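PDB 4FO0: actin-related protein 8 from Homo sapiens, which binds ATP as a non-polymerising member of the actin family and serves the INO80 chromatin-remodelling complex in transcription and the DNA damage response. Local coordinates for residues A[332-337]-A[346-351]. Numbering follows the deposited sequence.
Sequences HEFQIR and YQFRLG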
# COMPACT_ATOMS: atom_id res chain seq x y z
N HIS A 332 18.74 12.38 -16.26
CA HIS A 332 18.64 11.93 -14.87
C HIS A 332 19.82 11.06 -14.47
O HIS A 332 20.56 10.53 -15.31
CB HIS A 332 17.36 11.12 -14.67
CG HIS A 332 16.10 11.87 -14.98
ND1 HIS A 332 15.54 12.78 -14.11
CD2 HIS A 332 15.28 11.83 -16.06
CE1 HIS A 332 14.44 13.28 -14.64
NE2 HIS A 332 14.26 12.72 -15.82
N GLU A 333 20.02 10.91 -13.17
CA GLU A 333 20.99 9.93 -12.72
C GLU A 333 20.45 9.22 -11.51
O GLU A 333 19.63 9.77 -10.77
CB GLU A 333 22.32 10.60 -12.40
CG GLU A 333 22.28 11.50 -11.18
CD GLU A 333 23.54 12.32 -11.03
OE1 GLU A 333 23.71 12.96 -9.96
OE2 GLU A 333 24.37 12.33 -11.99
N PHE A 334 20.89 7.99 -11.32
CA PHE A 334 20.51 7.25 -10.13
C PHE A 334 21.66 6.37 -9.67
O PHE A 334 22.56 6.05 -10.44
CB PHE A 334 19.25 6.42 -10.40
CG PHE A 334 19.43 5.29 -11.39
CD1 PHE A 334 19.31 5.52 -12.75
CD2 PHE A 334 19.70 4.00 -10.96
CE1 PHE A 334 19.47 4.47 -13.67
CE2 PHE A 334 19.86 2.95 -11.87
CZ PHE A 334 19.73 3.18 -13.23
N GLN A 335 21.61 5.99 -8.39
CA GLN A 335 22.62 5.12 -7.80
C GLN A 335 22.17 3.68 -7.66
O GLN A 335 20.98 3.39 -7.55
CB GLN A 335 23.01 5.64 -6.42
CG GLN A 335 23.64 7.01 -6.41
CD GLN A 335 24.20 7.38 -5.05
OE1 GLN A 335 24.23 6.55 -4.14
NE2 GLN A 335 24.64 8.62 -4.91
N ILE A 336 23.12 2.76 -7.65
CA ILE A 336 22.84 1.43 -7.13
C ILE A 336 23.89 1.10 -6.08
O ILE A 336 25.07 1.20 -6.33
CB ILE A 336 22.85 0.35 -8.20
CG1 ILE A 336 21.95 0.74 -9.39
CG2 ILE A 336 22.38 -0.97 -7.59
CD1 ILE A 336 21.80 -0.38 -10.44
N ARG A 337 23.44 0.74 -4.89
CA ARG A 337 24.33 0.34 -3.81
C ARG A 337 23.89 -1.02 -3.27
O ARG A 337 23.46 -1.14 -2.12
CB ARG A 337 24.31 1.38 -2.70
CG ARG A 337 24.76 2.75 -3.16
CD ARG A 337 24.88 3.72 -2.00
NE ARG A 337 25.71 4.88 -2.33
CZ ARG A 337 27.02 4.96 -2.06
NH1 ARG A 337 27.64 3.96 -1.46
NH2 ARG A 337 27.70 6.04 -2.40
N TYR A 346 24.55 5.94 -12.33
CA TYR A 346 24.09 5.84 -13.72
C TYR A 346 23.51 7.16 -14.25
O TYR A 346 22.66 7.78 -13.60
CB TYR A 346 22.99 4.79 -13.82
CG TYR A 346 23.46 3.36 -13.81
CD1 TYR A 346 23.72 2.70 -15.01
CD2 TYR A 346 23.60 2.66 -12.62
CE1 TYR A 346 24.13 1.38 -15.02
CE2 TYR A 346 24.02 1.33 -12.62
CZ TYR A 346 24.28 0.70 -13.83
OH TYR A 346 24.69 -0.61 -13.85
N GLN A 347 23.97 7.57 -15.43
CA GLN A 347 23.28 8.61 -16.19
C GLN A 347 22.20 7.97 -17.06
O GLN A 347 22.42 6.92 -17.67
CB GLN A 347 24.24 9.34 -17.14
CG GLN A 347 25.47 9.90 -16.49
CD GLN A 347 25.14 10.83 -15.35
OE1 GLN A 347 24.35 11.76 -15.50
NE2 GLN A 347 25.74 10.57 -14.19
N PHE A 348 21.03 8.58 -17.12
CA PHE A 348 20.20 8.28 -18.28
C PHE A 348 19.07 9.22 -18.56
O PHE A 348 18.72 10.08 -17.73
CB PHE A 348 19.75 6.82 -18.33
CG PHE A 348 18.48 6.55 -17.63
CD1 PHE A 348 17.57 5.63 -18.16
CD2 PHE A 348 18.19 7.18 -16.43
CE1 PHE A 348 16.39 5.35 -17.51
CE2 PHE A 348 17.00 6.91 -15.77
CZ PHE A 348 16.10 6.00 -16.31
N ARG A 349 18.54 9.08 -19.76
CA ARG A 349 17.58 10.05 -20.28
C ARG A 349 16.17 9.49 -20.28
O ARG A 349 15.94 8.39 -20.77
CB ARG A 349 18.01 10.45 -21.68
CG ARG A 349 17.64 11.84 -22.05
CD ARG A 349 18.35 12.19 -23.34
NE ARG A 349 19.53 12.99 -23.07
CZ ARG A 349 20.42 13.32 -24.00
NH1 ARG A 349 20.25 12.90 -25.25
NH2 ARG A 349 21.47 14.07 -23.68
N LEU A 350 15.23 10.23 -19.69
CA LEU A 350 13.84 9.78 -19.63
C LEU A 350 12.87 10.78 -20.20
O LEU A 350 13.03 12.00 -20.02
CB LEU A 350 13.43 9.47 -18.20
CG LEU A 350 13.64 8.01 -17.84
CD1 LEU A 350 13.05 7.71 -16.48
CD2 LEU A 350 13.05 7.14 -18.93
N GLY A 351 11.84 10.26 -20.85
CA GLY A 351 10.76 11.09 -21.35
C GLY A 351 9.41 10.87 -20.70
O GLY A 351 9.19 11.15 -19.52
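His-332 and Phe-348 form a hydrogen-bonded pair of the antiparallel beta hairpin built from strands 330-336 and 343-350; strand 115-118 completes the three-stranded sheet of this actin-type fold on the other edge of 343-350. In the backbone, Phe-348 N gives to His-332 O and His-332 N to Phe-348 O, each at 2.7 Å, and Tyr-346 N reaches Phe-334 O almost straight, with 172° at the hydrogen. On the face carrying the aromatic side chains of Phe-334, Tyr-346 and Phe-348, CB of Tyr-346 sits over the Phe-334 ring, 3.8 Å from its centroid, as a CH-pi contact. The Phe-334 and Tyr-346 rings are nearly parallel but slid apart. Phe-334 instead turns an edge to the face of Phe-348 in an offset edge-to-face pair, planes at 74°. Helix 306-319 packs on this cluster through Leu-315 and Phe-319. Beside it, Ile-336 CD1 touches Tyr-346 CE2 (3.6 Å). On the other face, Glu-333 and Gln-347 run side by side. Gln-347, bent at chi2 (-56°), donates a hydrogen bond from NE2 to Glu-333 OE2 (3.1 Å), on the anti side and somewhat out of the carboxylate plane. Replacing Gln-347 by alanine would probably leave the Glu-333 carboxylate without its amide partner and freer to swing. At the hairpin's open end, His-332 CD2 lies against Leu-350 CB (3.7 Å), while His-332 NE2 is hydrogen-bonded to Lys-354 NZ.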